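Local coordinates for protein gamma-glutamyl-gamma-aminobutyrate hydrolase PuuD (Escherichia coli, PDB 6VTV) that hydrolyses the gamma-glutamyl linkage of gamma-glutamyl-gamma-aminobutyrate, releasing glutamate in the last step of the conversion of putrescine to 4-aminobutanoate, at residues N7-N10 against N11-I14; R119-Q122 against E123-A127; K192-S195 against P196-V200; Y234-S237 against R238-E242. One frame throughout, in Å; residues are numbered along the deposited sequence.

Contact 1. Residues N7-N10 against N11-I14; sequences NIMN and NPVI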
ATOM      1  N   ASN B   7      13.875 -14.858 -10.665  1.00 74.16           N
ATOM      2  CA  ASN B   7      13.982 -14.456 -12.063  1.00 76.44           C
ATOM      3  C   ASN B   7      15.182 -13.542 -12.297  1.00 77.41           C
ATOM      4  O   ASN B   7      15.477 -12.665 -11.486  1.00 76.46           O
ATOM      5  CB  ASN B   7      12.699 -13.753 -12.516  1.00 73.05           C
ATOM      6  CG  ASN B   7      12.264 -12.655 -11.563  1.00 68.84           C
ATOM      7  OD1 ASN B   7      12.895 -11.601 -11.479  1.00 64.83           O
ATOM      8  ND2 ASN B   7      11.180 -12.899 -10.837  1.00 68.73           N
ATOM      9  N   ILE B   8      15.878 -13.761 -13.411  1.00 78.88           N
ATOM     10  CA  ILE B   8      16.930 -12.860 -13.870  1.00 79.08           C
ATOM     11  C   ILE B   8      16.234 -11.814 -14.734  1.00 77.04           C
ATOM     12  O   ILE B   8      15.977 -12.039 -15.918  1.00 79.72           O
ATOM     13  CB  ILE B   8      18.023 -13.601 -14.638  1.00 83.22           C
ATOM     14  CG1 ILE B   8      18.677 -14.652 -13.741  1.00 87.42           C
ATOM     15  CG2 ILE B   8      19.064 -12.619 -15.156  1.00 84.82           C
ATOM     16  CD1 ILE B   8      18.248 -16.071 -14.052  1.00 89.22           C
ATOM     17  N   MET B   9      15.925 -10.664 -14.140  1.00 70.08           N
ATOM     18  CA  MET B   9      14.890  -9.831 -14.729  1.00 65.36           C
ATOM     19  C   MET B   9      14.901  -8.450 -14.093  1.00 59.21           C
ATOM     20  O   MET B   9      15.074  -8.324 -12.878  1.00 58.84           O
ATOM     21  CB  MET B   9      13.521 -10.491 -14.526  1.00 64.09           C
ATOM     22  CG  MET B   9      12.333  -9.702 -15.016  1.00 65.02           C
ATOM     23  SD  MET B   9      10.873 -10.755 -15.032  1.00 63.28           S
ATOM     24  CE  MET B   9       9.762  -9.762 -16.015  1.00 61.59           C
ATOM     25  N   ASN B  10      14.722  -7.425 -14.922  1.00 52.80           N
ATOM     26  CA  ASN B  10      14.324  -6.110 -14.438  1.00 48.34           C
ATOM     27  C   ASN B  10      12.810  -6.109 -14.267  1.00 44.43           C
ATOM     28  O   ASN B  10      12.073  -6.384 -15.221  1.00 46.72           O
ATOM     29  CB  ASN B  10      14.764  -5.014 -15.405  1.00 51.84           C
ATOM     30  CG  ASN B  10      16.083  -4.378 -15.007  1.00 60.38           C
ATOM     31  OD1 ASN B  10      17.133  -5.020 -15.044  1.00 62.82           O
ATOM     32  ND2 ASN B  10      16.034  -3.107 -14.623  1.00 64.72           N
ATOM     33  N   ASN B  11      12.345  -5.810 -13.057  1.00 33.54           N
ATOM     34  CA  ASN B  11      10.948  -6.014 -12.708  1.00 31.99           C
ATOM     35  C   ASN B  11      10.156  -4.738 -12.935  1.00 33.50           C
ATOM     36  O   ASN B  11      10.448  -3.715 -12.295  1.00 33.71           O
ATOM     37  CB  ASN B  11      10.834  -6.463 -11.258  1.00 29.34           C
ATOM     38  CG  ASN B  11      11.771  -7.613 -10.937  1.00 41.28           C
ATOM     39  OD1 ASN B  11      12.890  -7.407 -10.466  1.00 38.21           O
ATOM     40  ND2 ASN B  11      11.319  -8.834 -11.201  1.00 31.80           N
ATOM     41  N   PRO B  12       9.160  -4.746 -13.822  1.00 33.87           N
ATOM     42  CA  PRO B  12       8.394  -3.522 -14.085  1.00 28.15           C
ATOM     43  C   PRO B  12       7.648  -3.046 -12.847  1.00 26.83           C
ATOM     44  O   PRO B  12       7.184  -3.841 -12.026  1.00 24.14           O
ATOM     45  CB  PRO B  12       7.418  -3.944 -15.192  1.00 30.59           C
ATOM     46  CG  PRO B  12       8.037  -5.154 -15.816  1.00 33.86           C
ATOM     47  CD  PRO B  12       8.763  -5.853 -14.707  1.00 33.76           C
ATOM     48  N   VAL B  13       7.538  -1.727 -12.721  1.00 25.08           N
ATOM     49  CA  VAL B  13       6.825  -1.117 -11.602  1.00 25.22           C
ATOM     50  C   VAL B  13       5.328  -1.226 -11.863  1.00 27.04           C
ATOM     51  O   VAL B  13       4.824  -0.715 -12.868  1.00 23.28           O
ATOM     52  CB  VAL B  13       7.243   0.346 -11.405  1.00 26.93           C
ATOM     53  CG1 VAL B  13       6.503   0.950 -10.220  1.00 22.71           C
ATOM     54  CG2 VAL B  13       8.748   0.451 -11.215  1.00 27.74           C
ATOM     55  N   ILE B  14       4.615  -1.883 -10.954  1.00 27.60           N
ATOM     56  CA  ILE B  14       3.177  -2.095 -11.077  1.00 26.83           C
ATOM     57  C   ILE B  14       2.479  -1.291  -9.990  1.00 24.00           C
ATOM     58  O   ILE B  14       2.679  -1.542  -8.795  1.00 26.89           O
ATOM     59  CB  ILE B  14       2.816  -3.585 -10.976  1.00 24.28           C
ATOM     60  CG1 ILE B  14       3.687  -4.416 -11.923  1.00 24.25           C
ATOM     61  CG2 ILE B  14       1.347  -3.793 -11.287  1.00 24.54           C
ATOM     62  CD1 ILE B  14       3.567  -4.019 -13.379  1.00 23.86           C
TER

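Contact 2. Residues R119-Q122 against E123-A127; sequences RGLQ and ELVVA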
ATOM      1  N   ARG B 119     -13.756  -6.634  -9.256  1.00 22.29           N
ATOM      2  CA  ARG B 119     -14.172  -5.236  -9.196  1.00 27.03           C
ATOM      3  C   ARG B 119     -13.424  -4.395 -10.219  1.00 26.63           C
ATOM      4  O   ARG B 119     -13.972  -3.416 -10.740  1.00 23.49           O
ATOM      5  CB  ARG B 119     -13.958  -4.669  -7.792  1.00 26.01           C
ATOM      6  CG  ARG B 119     -14.579  -3.294  -7.591  1.00 25.71           C
ATOM      7  CD  ARG B 119     -13.821  -2.499  -6.546  1.00 30.14           C
ATOM      8  NE  ARG B 119     -14.711  -1.658  -5.755  1.00 34.18           N
ATOM      9  CZ  ARG B 119     -14.972  -0.384  -6.026  1.00 30.10           C
ATOM     10  NH1 ARG B 119     -14.411   0.202  -7.074  1.00 29.19           N
ATOM     11  NH2 ARG B 119     -15.795   0.303  -5.249  1.00 29.10           N
ATOM     12  N   GLY B 120     -12.174  -4.756 -10.516  1.00 25.30           N
ATOM     13  CA  GLY B 120     -11.427  -4.033 -11.530  1.00 25.71           C
ATOM     14  C   GLY B 120     -12.064  -4.130 -12.903  1.00 22.41           C
ATOM     15  O   GLY B 120     -12.125  -3.142 -13.638  1.00 23.89           O
ATOM     16  N   LEU B 121     -12.528  -5.327 -13.276  1.00 22.17           N
ATOM     17  CA  LEU B 121     -13.257  -5.475 -14.532  1.00 21.63           C
ATOM     18  C   LEU B 121     -14.484  -4.574 -14.550  1.00 19.47           C
ATOM     19  O   LEU B 121     -14.754  -3.889 -15.544  1.00 22.42           O
ATOM     20  CB  LEU B 121     -13.656  -6.937 -14.749  1.00 22.61           C
ATOM     21  CG  LEU B 121     -14.649  -7.228 -15.884  1.00 25.02           C
ATOM     22  CD1 LEU B 121     -14.290  -8.520 -16.597  1.00 23.07           C
ATOM     23  CD2 LEU B 121     -16.091  -7.301 -15.380  1.00 23.99           C
ATOM     24  N   GLN B 122     -15.242  -4.566 -13.452  1.00 18.35           N
ATOM     25  CA  GLN B 122     -16.403  -3.690 -13.358  1.00 22.94           C
ATOM     26  C   GLN B 122     -15.994  -2.224 -13.396  1.00 19.90           C
ATOM     27  O   GLN B 122     -16.725  -1.390 -13.942  1.00 22.41           O
ATOM     28  CB  GLN B 122     -17.188  -4.007 -12.084  1.00 21.77           C
ATOM     29  CG  GLN B 122     -17.671  -5.453 -12.015  1.00 21.18           C
ATOM     30  CD  GLN B 122     -18.151  -5.851 -10.632  1.00 26.42           C
ATOM     31  OE1 GLN B 122     -18.000  -5.098  -9.671  1.00 29.49           O
ATOM     32  NE2 GLN B 122     -18.729  -7.042 -10.525  1.00 28.14           N
ATOM     33  N   GLU B 123     -14.830  -1.892 -12.833  1.00 22.04           N
ATOM     34  CA  GLU B 123     -14.305  -0.539 -12.975  1.00 21.59           C
ATOM     35  C   GLU B 123     -13.963  -0.232 -14.427  1.00 23.81           C
ATOM     36  O   GLU B 123     -14.218   0.877 -14.910  1.00 26.51           O
ATOM     37  CB  GLU B 123     -13.078  -0.357 -12.080  1.00 21.97           C
ATOM     38  CG  GLU B 123     -13.410  -0.233 -10.603  1.00 20.14           C
ATOM     39  CD  GLU B 123     -12.189  -0.371  -9.714  1.00 21.97           C
ATOM     40  OE1 GLU B 123     -11.153  -0.875 -10.194  1.00 25.56           O
ATOM     41  OE2 GLU B 123     -12.266   0.026  -8.532  1.00 25.44           O
ATOM     42  N   LEU B 124     -13.392  -1.207 -15.141  1.00 19.81           N
ATOM     43  CA  LEU B 124     -13.077  -1.015 -16.555  1.00 19.73           C
ATOM     44  C   LEU B 124     -14.341  -0.777 -17.371  1.00 19.85           C
ATOM     45  O   LEU B 124     -14.381   0.110 -18.233  1.00 23.62           O
ATOM     46  CB  LEU B 124     -12.321  -2.231 -17.092  1.00 25.21           C
ATOM     47  CG  LEU B 124     -10.873  -2.052 -17.549  1.00 34.77           C
ATOM     48  CD1 LEU B 124     -10.466  -3.200 -18.464  1.00 33.50           C
ATOM     49  CD2 LEU B 124     -10.687  -0.714 -18.249  1.00 38.95           C
ATOM     50  N   VAL B 125     -15.382  -1.571 -17.116  1.00 23.86           N
ATOM     51  CA  VAL B 125     -16.622  -1.448 -17.874  1.00 26.22           C
ATOM     52  C   VAL B 125     -17.260  -0.087 -17.634  1.00 27.27           C
ATOM     53  O   VAL B 125     -17.714   0.578 -18.574  1.00 22.07           O
ATOM     54  CB  VAL B 125     -17.581  -2.598 -17.512  1.00 21.36           C
ATOM     55  CG1 VAL B 125     -18.965  -2.348 -18.088  1.00 21.68           C
ATOM     56  CG2 VAL B 125     -17.022  -3.926 -18.005  1.00 19.68           C
ATOM     57  N   VAL B 126     -17.289   0.360 -16.378  1.00 23.62           N
ATOM     58  CA  VAL B 126     -17.926   1.635 -16.065  1.00 23.59           C
ATOM     59  C   VAL B 126     -17.082   2.799 -16.576  1.00 23.74           C
ATOM     60  O   VAL B 126     -17.619   3.798 -17.069  1.00 26.73           O
ATOM     61  CB  VAL B 126     -18.190   1.739 -14.551  1.00 21.83           C
ATOM     62  CG1 VAL B 126     -18.663   3.137 -14.181  1.00 23.43           C
ATOM     63  CG2 VAL B 126     -19.217   0.703 -14.127  1.00 21.28           C
ATOM     64  N   ALA B 127     -15.754   2.685 -16.487  1.00 22.65           N
ATOM     65  CA  ALA B 127     -14.894   3.799 -16.876  1.00 24.01           C
ATOM     66  C   ALA B 127     -14.982   4.095 -18.367  1.00 25.30           C
ATOM     67  O   ALA B 127     -14.794   5.244 -18.782  1.00 26.75           O
ATOM     68  CB  ALA B 127     -13.444   3.515 -16.483  1.00 27.31           C
TER

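Contact 3. Residues K192-S195 against P196-V200; sequences KVVS and PRLRV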
ATOM      1  N   LYS B 192     -23.333  -5.387 -17.460  1.00 24.75           N
ATOM      2  CA  LYS B 192     -24.638  -5.349 -18.107  1.00 26.31           C
ATOM      3  C   LYS B 192     -24.476  -4.894 -19.550  1.00 27.08           C
ATOM      4  O   LYS B 192     -24.613  -5.693 -20.482  1.00 30.81           O
ATOM      5  CB  LYS B 192     -25.594  -4.420 -17.353  1.00 22.60           C
ATOM      6  CG  LYS B 192     -27.001  -4.379 -17.929  1.00 23.35           C
ATOM      7  CD  LYS B 192     -28.001  -3.854 -16.912  1.00 27.52           C
ATOM      8  CE  LYS B 192     -27.656  -2.439 -16.476  1.00 30.44           C
ATOM      9  NZ  LYS B 192     -28.569  -1.952 -15.403  1.00 34.72           N
ATOM     10  N   VAL B 193     -24.181  -3.612 -19.741  1.00 24.56           N
ATOM     11  CA  VAL B 193     -23.864  -3.057 -21.050  1.00 26.74           C
ATOM     12  C   VAL B 193     -22.357  -2.864 -21.128  1.00 29.88           C
ATOM     13  O   VAL B 193     -21.747  -2.298 -20.212  1.00 27.20           O
ATOM     14  CB  VAL B 193     -24.606  -1.732 -21.291  1.00 29.22           C
ATOM     15  CG1 VAL B 193     -23.938  -0.939 -22.405  1.00 29.74           C
ATOM     16  CG2 VAL B 193     -26.064  -1.993 -21.623  1.00 31.79           C
ATOM     17  N   VAL B 194     -21.754  -3.345 -22.210  1.00 29.64           N
ATOM     18  CA  VAL B 194     -20.330  -3.175 -22.465  1.00 30.62           C
ATOM     19  C   VAL B 194     -20.170  -2.190 -23.614  1.00 29.53           C
ATOM     20  O   VAL B 194     -20.796  -2.349 -24.669  1.00 32.93           O
ATOM     21  CB  VAL B 194     -19.648  -4.519 -22.774  1.00 32.65           C
ATOM     22  CG1 VAL B 194     -18.262  -4.292 -23.344  1.00 34.07           C
ATOM     23  CG2 VAL B 194     -19.570  -5.364 -21.511  1.00 28.66           C
ATOM     24  N   SER B 195     -19.346  -1.168 -23.400  1.00 31.68           N
ATOM     25  CA  SER B 195     -19.163  -0.123 -24.393  1.00 33.55           C
ATOM     26  C   SER B 195     -18.547  -0.691 -25.670  1.00 29.35           C
ATOM     27  O   SER B 195     -17.839  -1.704 -25.634  1.00 30.49           O
ATOM     28  CB  SER B 195     -18.267   0.981 -23.835  1.00 37.92           C
ATOM     29  OG  SER B 195     -18.106   2.041 -24.759  1.00 43.33           O
ATOM     30  N   PRO B 196     -18.805  -0.063 -26.821  1.00 30.92           N
ATOM     31  CA  PRO B 196     -18.088  -0.449 -28.046  1.00 35.17           C
ATOM     32  C   PRO B 196     -16.589  -0.206 -27.973  1.00 34.57           C
ATOM     33  O   PRO B 196     -15.855  -0.741 -28.814  1.00 31.18           O
ATOM     34  CB  PRO B 196     -18.744   0.417 -29.132  1.00 37.53           C
ATOM     35  CG  PRO B 196     -19.384   1.547 -28.389  1.00 38.88           C
ATOM     36  CD  PRO B 196     -19.829   0.963 -27.084  1.00 34.74           C
ATOM     37  N   ARG B 197     -16.115   0.584 -27.004  1.00 35.31           N
ATOM     38  CA  ARG B 197     -14.681   0.721 -26.787  1.00 33.66           C
ATOM     39  C   ARG B 197     -14.050  -0.578 -26.308  1.00 32.82           C
ATOM     40  O   ARG B 197     -12.840  -0.768 -26.477  1.00 37.38           O
ATOM     41  CB  ARG B 197     -14.400   1.828 -25.768  1.00 33.47           C
ATOM     42  CG  ARG B 197     -14.770   3.227 -26.230  1.00 32.33           C
ATOM     43  CD  ARG B 197     -14.649   4.225 -25.088  1.00 30.21           C
ATOM     44  NE  ARG B 197     -13.266   4.388 -24.647  1.00 32.04           N
ATOM     45  CZ  ARG B 197     -12.905   5.021 -23.535  1.00 33.66           C
ATOM     46  NH1 ARG B 197     -13.826   5.553 -22.743  1.00 33.07           N
ATOM     47  NH2 ARG B 197     -11.622   5.120 -23.214  1.00 33.13           N
ATOM     48  N   LEU B 198     -14.839  -1.470 -25.719  1.00 28.25           N
ATOM     49  CA  LEU B 198     -14.360  -2.725 -25.165  1.00 27.37           C
ATOM     50  C   LEU B 198     -14.750  -3.888 -26.065  1.00 27.62           C
ATOM     51  O   LEU B 198     -15.779  -3.852 -26.746  1.00 27.60           O
ATOM     52  CB  LEU B 198     -14.932  -2.962 -23.762  1.00 25.00           C
ATOM     53  CG  LEU B 198     -14.109  -2.550 -22.542  1.00 27.91           C
ATOM     54  CD1 LEU B 198     -13.491  -1.180 -22.745  1.00 34.05           C
ATOM     55  CD2 LEU B 198     -14.969  -2.573 -21.286  1.00 22.87           C
ATOM     56  N   ARG B 199     -13.916  -4.922 -26.060  1.00 29.75           N
ATOM     57  CA  ARG B 199     -14.175  -6.164 -26.771  0.50 32.72           C
ATOM     58  C   ARG B 199     -14.412  -7.278 -25.758  1.00 32.44           C
ATOM     59  O   ARG B 199     -13.699  -7.373 -24.753  1.00 26.76           O
ATOM     60  CB  ARG B 199     -12.999  -6.512 -27.690  0.50 35.56           C
ATOM     61  CG  ARG B 199     -12.865  -7.983 -28.036  0.50 36.33           C
ATOM     62  CD  ARG B 199     -11.409  -8.358 -28.297  0.50 37.42           C
ATOM     63  NE  ARG B 199     -10.766  -7.473 -29.267  0.50 37.89           N
ATOM     64  CZ  ARG B 199      -9.784  -6.625 -28.973  0.50 38.90           C
ATOM     65  NH1 ARG B 199      -9.324  -6.541 -27.731  0.50 39.51           N
ATOM     66  NH2 ARG B 199      -9.258  -5.861 -29.921  0.50 37.84           N
ATOM     67  N   VAL B 200     -15.423  -8.108 -26.011  1.00 32.28           N
ATOM     68  CA  VAL B 200     -15.736  -9.194 -25.092  1.00 30.20           C
ATOM     69  C   VAL B 200     -14.706 -10.301 -25.258  1.00 29.34           C
ATOM     70  O   VAL B 200     -14.432 -10.756 -26.377  1.00 30.69           O
ATOM     71  CB  VAL B 200     -17.164  -9.707 -25.329  1.00 34.69           C
ATOM     72  CG1 VAL B 200     -17.431 -10.944 -24.487  1.00 31.72           C
ATOM     73  CG2 VAL B 200     -18.175  -8.613 -25.010  1.00 33.94           C
TER

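Contact 4. Residues Y234-S237 against R238-E242; sequences YALS and RILFE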
ATOM      1  N   TYR B 234      -2.095 -22.498 -10.438  1.00 35.74           N
ATOM      2  CA  TYR B 234      -3.043 -22.610 -11.539  1.00 37.04           C
ATOM      3  C   TYR B 234      -2.352 -22.198 -12.832  1.00 44.49           C
ATOM      4  O   TYR B 234      -1.874 -21.064 -12.951  1.00 41.82           O
ATOM      5  CB  TYR B 234      -4.280 -21.749 -11.286  1.00 30.31           C
ATOM      6  CG  TYR B 234      -5.055 -22.165 -10.057  1.00 33.19           C
ATOM      7  CD1 TYR B 234      -4.753 -21.633  -8.812  1.00 33.83           C
ATOM      8  CD2 TYR B 234      -6.081 -23.097 -10.139  1.00 37.27           C
ATOM      9  CE1 TYR B 234      -5.452 -22.012  -7.684  1.00 38.25           C
ATOM     10  CE2 TYR B 234      -6.786 -23.484  -9.016  1.00 41.20           C
ATOM     11  CZ  TYR B 234      -6.467 -22.936  -7.790  1.00 41.76           C
ATOM     12  OH  TYR B 234      -7.163 -23.312  -6.665  1.00 43.83           O
ATOM     13  N   ALA B 235      -2.302 -23.123 -13.795  1.00 47.72           N
ATOM     14  CA  ALA B 235      -1.601 -22.857 -15.046  1.00 46.52           C
ATOM     15  C   ALA B 235      -2.221 -21.694 -15.805  1.00 40.79           C
ATOM     16  O   ALA B 235      -1.506 -20.930 -16.464  1.00 43.10           O
ATOM     17  CB  ALA B 235      -1.589 -24.110 -15.922  1.00 50.67           C
ATOM     18  N   LEU B 236      -3.541 -21.533 -15.723  1.00 33.64           N
ATOM     19  CA  LEU B 236      -4.187 -20.455 -16.459  1.00 35.06           C
ATOM     20  C   LEU B 236      -3.975 -19.106 -15.784  1.00 35.28           C
ATOM     21  O   LEU B 236      -3.738 -18.101 -16.463  1.00 31.92           O
ATOM     22  CB  LEU B 236      -5.674 -20.747 -16.620  1.00 41.84           C
ATOM     23  CG  LEU B 236      -6.321 -19.803 -17.629  1.00 45.49           C
ATOM     24  CD1 LEU B 236      -7.078 -20.607 -18.658  1.00 47.51           C
ATOM     25  CD2 LEU B 236      -7.237 -18.819 -16.923  1.00 41.87           C
ATOM     26  N   SER B 237      -4.066 -19.063 -14.453  1.00 31.87           N
ATOM     27  CA  SER B 237      -3.766 -17.830 -13.733  1.00 31.02           C
ATOM     28  C   SER B 237      -2.326 -17.395 -13.970  1.00 30.56           C
ATOM     29  O   SER B 237      -2.038 -16.198 -14.078  1.00 31.75           O
ATOM     30  CB  SER B 237      -4.028 -18.020 -12.241  1.00 33.78           C
ATOM     31  OG  SER B 237      -5.348 -18.484 -12.008  1.00 38.61           O
ATOM     32  N   ARG B 238      -1.410 -18.361 -14.062  1.00 27.83           N
ATOM     33  CA  ARG B 238      -0.007 -18.039 -14.297  1.00 34.79           C
ATOM     34  C   ARG B 238       0.187 -17.369 -15.652  1.00 34.47           C
ATOM     35  O   ARG B 238       0.965 -16.417 -15.775  1.00 33.75           O
ATOM     36  CB  ARG B 238       0.839 -19.309 -14.195  1.00 36.51           C
ATOM     37  CG  ARG B 238       2.086 -19.167 -13.341  1.00 44.75           C
ATOM     38  CD  ARG B 238       2.514 -20.506 -12.751  1.00 49.66           C
ATOM     39  NE  ARG B 238       2.470 -21.588 -13.733  1.00 51.26           N
ATOM     40  CZ  ARG B 238       1.726 -22.683 -13.607  1.00 54.47           C
ATOM     41  NH1 ARG B 238       0.960 -22.849 -12.536  1.00 55.00           N
ATOM     42  NH2 ARG B 238       1.750 -23.615 -14.549  1.00 56.05           N
ATOM     43  N   ILE B 239      -0.520 -17.846 -16.677  1.00 32.91           N
ATOM     44  CA  ILE B 239      -0.357 -17.284 -18.014  1.00 30.53           C
ATOM     45  C   ILE B 239      -0.898 -15.858 -18.070  1.00 31.26           C
ATOM     46  O   ILE B 239      -0.319 -14.987 -18.731  1.00 32.58           O
ATOM     47  CB  ILE B 239      -1.029 -18.197 -19.056  1.00 34.09           C
ATOM     48  CG1 ILE B 239      -0.310 -19.548 -19.110  1.00 38.41           C
ATOM     49  CG2 ILE B 239      -1.030 -17.544 -20.429  1.00 34.15           C
ATOM     50  CD1 ILE B 239      -0.986 -20.575 -19.991  1.00 41.96           C
ATOM     51  N   LEU B 240      -2.003 -15.592 -17.368  1.00 25.78           N
ATOM     52  CA  LEU B 240      -2.590 -14.255 -17.386  1.00 26.46           C
ATOM     53  C   LEU B 240      -1.645 -13.233 -16.769  1.00 28.10           C
ATOM     54  O   LEU B 240      -1.412 -12.159 -17.338  1.00 27.18           O
ATOM     55  CB  LEU B 240      -3.927 -14.259 -16.647  1.00 27.19           C
ATOM     56  CG  LEU B 240      -5.069 -15.030 -17.303  1.00 32.93           C
ATOM     57  CD1 LEU B 240      -6.299 -15.014 -16.412  1.00 32.64           C
ATOM     58  CD2 LEU B 240      -5.385 -14.445 -18.669  1.00 33.21           C
ATOM     59  N   PHE B 241      -1.094 -13.548 -15.596  1.00 27.75           N
ATOM     60  CA  PHE B 241      -0.141 -12.640 -14.968  1.00 29.23           C
ATOM     61  C   PHE B 241       1.157 -12.571 -15.763  1.00 32.23           C
ATOM     62  O   PHE B 241       1.786 -11.510 -15.840  1.00 36.00           O
ATOM     63  CB  PHE B 241       0.120 -13.071 -13.526  1.00 27.15           C
ATOM     64  CG  PHE B 241      -0.980 -12.686 -12.573  1.00 26.17           C
ATOM     65  CD1 PHE B 241      -1.092 -11.388 -12.093  1.00 24.66           C
ATOM     66  CD2 PHE B 241      -1.912 -13.626 -12.169  1.00 24.47           C
ATOM     67  CE1 PHE B 241      -2.111 -11.043 -11.222  1.00 23.76           C
ATOM     68  CE2 PHE B 241      -2.932 -13.288 -11.301  1.00 25.04           C
ATOM     69  CZ  PHE B 241      -3.034 -11.995 -10.827  1.00 24.47           C
ATOM     70  N   GLU B 242       1.577 -13.687 -16.363  1.00 31.61           N
ATOM     71  CA  GLU B 242       2.766 -13.655 -17.207  1.00 36.15           C
ATOM     72  C   GLU B 242       2.558 -12.741 -18.408  1.00 34.99           C
ATOM     73  O   GLU B 242       3.458 -11.975 -18.778  1.00 33.91           O
ATOM     74  CB  GLU B 242       3.139 -15.073 -17.647  1.00 45.17           C
ATOM     75  CG  GLU B 242       4.055 -15.822 -16.671  1.00 52.82           C
ATOM     76  CD  GLU B 242       4.070 -17.312 -16.963  1.00 59.79           C
ATOM     77  OE1 GLU B 242       4.630 -18.103 -16.170  1.00 61.88           O
ATOM     78  OE2 GLU B 242       3.499 -17.686 -18.006  1.00 62.06           O
TER

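Contact 1. Residues N7-N10 against N11-I14
Asn7, the first modelled residue, accepts a hydrogen bond from Asn11. Its OD1 lies 3.2 Å from Asn11 ND2, and the N-H points at it with an angle of 156°. The donor is tilted from the carbonyl plane of Asn7, while OD1 lies close to the amide plane of Asn11. The two amides are turned 62° against each other. Asn7 CG sits between its own backbone N and carbonyl carbon (chi1 50°), which brings the amide within reach of Asn11 ND2.

Met9 follows with an extended side chain. Its CG passes the Asn11 amide at a slant, 4.0 Å from ND2. Its CE ends 4.2 Å from Pro12 CD, an apolar touch, and the chain leans on Ile245 and Gln249 of helix 235-254.

Asn10 meets the proline through its backbone: its O is 3.4 Å from Pro12 CD.

Asn11 is buried and uses both ends of its amide. ND2 also bonds Gly43 O, and OD1 takes a hydrogen bond from Gln61 of the second subunit. The segment leads into strand 13-23, which pairs with strands 45-49 and 68-71, and Asn11 joins it to the second subunit in this glutamine amidotransferase-like alpha/beta fold.

Contact 2. Residues R119-Q122 against E123-A127
Arg119 and Glu123 form an i to i+4 salt bridge on the first turns of helix 119-127. Arg119 NH1 lies 2.6 Å from Glu123 OE2, with a bent N-H...O angle of 136°. The carboxylate is met on the anti side of OE2 and stands at the edge of the guanidinium, near its plane. The two planes are 71° apart, so the groups do not pair flat. Arg119 has CG anti to its backbone N (chi1 -170°), and a bend at chi3 swings the guanidinium round to Glu123.

This helix directly follows the predicted nucleophile Cys118. The strand-nucleophile-helix arrangement is consistent with the nucleophile elbow of the class I glutamine amidotransferase fold.

The ion pair belongs to a larger buried network. Glu123 OE2 also pairs with Arg96 and accepts a bond from Ser100; Arg119 also binds Asp97 and Ser76. These partners probably help both groups keep their charges in the interior.

The backbone is regular alpha helix. Glu123 N bonds Arg119 O at 2.7 Å, and the same i+4 pattern runs from Leu124 to Gly120, Val125 to Leu121 and Val126 to Gln122. Gly120 has no side chain, and Glu123 OE1 comes within 3.4 Å of its CA.

Packing along the helix is lighter. Val125 CG2 lies 3.3 Å from Leu121 O. On the same side, Leu121 CD2 reaches Val125 CG2 at 4.4 Å.

Contact 3. Residues K192-S195 against P196-V200
The peptide carbonyl of Ser195 is approached from above its plane by Leu198 N. This donor lies 58° out of the plane, and Leu198 N bonds Ser195 O at 3.0 Å, with an N-H...O angle of 156°.

The serine hydroxyl is close to the proline ring, with Ser195 OG 3.1 Å from Pro196 CD. The proline N has no hydrogen to offer this oxygen. The next peptide does: Arg197 N points almost straight at Ser195 OG, but at 3.3 Å the bond is weak. The hydroxyl stands anti to the backbone N of Ser195 (chi1 -178°), which brings it over to the proline side of the residue. Its stronger polar partner is Thr128 O, just after helix 119-127. The aliphatic stem of Arg197 runs past the hydroxyl, with Arg197 CG 3.8 Å from Ser195 OG.

An apolar contact joins the residue before the turn to its last residue. Val194 CG1 meets Leu198 CB at 3.6 Å, and the two side chains cross at about a right angle. Leu198 continues onto Val212 and Val214 of strand 209-214. The arrangement is a type I beta turn from Ser195 to Leu198, with proline in its second position, leading into strand 198-203.

Contact 4. Residues Y234-S237 against R238-E242
Tyr234 is at the N-cap position of helix 235-254, and its O accepts a bond from Arg238 N at 3.0 Å. The other carbonyls of the first turn are also taken. Ala235 O accepts from Ile239 N, and Leu236 O from Leu240 N. Ser237 O accepts from Phe241 N at 3.2 Å, the straightest of the four at 174°.

Several of these oxygens also have carbon neighbours. Ile239 CG1 lies 3.2 Å from Ala235 O. Phe241 CD2 approaches Ser237 O just as closely, and this oxygen stands at the edge of the ring, near its plane. Phe241 CG is anti to the carbonyl carbon (chi1 -78°), which turns the ring back along the helix to that oxygen.

This is the long C-terminal helix of the amidotransferase-like fold, and it packs near the predicted catalytic residues. The Phe241 side chain lies about 4 Å from that of Glu228, predicted to be an active-site residue (nearest atoms). Its ring also stacks edge-to-face with Phe115 of strand 114-117.

The Arg238 side chain bends at chi3 and returns over the helix start. One face of its guanidinium covers Ala235 CA, with NH2 3.5 Å away. NH1 is near Tyr234 O but badly angled for a hydrogen bond. It makes a weak one to Ser232 O, just before the helix, and the side chain touches His41 of helix 33-42.

On another side of the helix, Leu236 CD2 meets Leu240 CD1 at 4.0 Å, the two side chains crossing at a slant. Leu236 also touches Leu175.

Overall arrangement
The contacts follow one another along the chain in numerical order. Contacts 2 and 3 are neighbours: their centres are about 11 Å apart, and Val125 CG1 meets Val193 O at 3.5 Å. Contact 4 touches neither; its nearest atoms are about 10 Å from contact 2 and about 12 Å from contact 3. Contacts 1 and 4 have centres about 17 Å apart, but helix 235-254 connects them, since its later turns cover Met9 and Pro12. Contacts 1 and 3 are the most distant pair, about 32 Å between centres, yet both lead into strands of the mixed sheet. Near the predicted triad, Arg119 of contact 2 approaches without touching, and Phe241 of contact 4 touches it; contact 1 adjoins the second subunit.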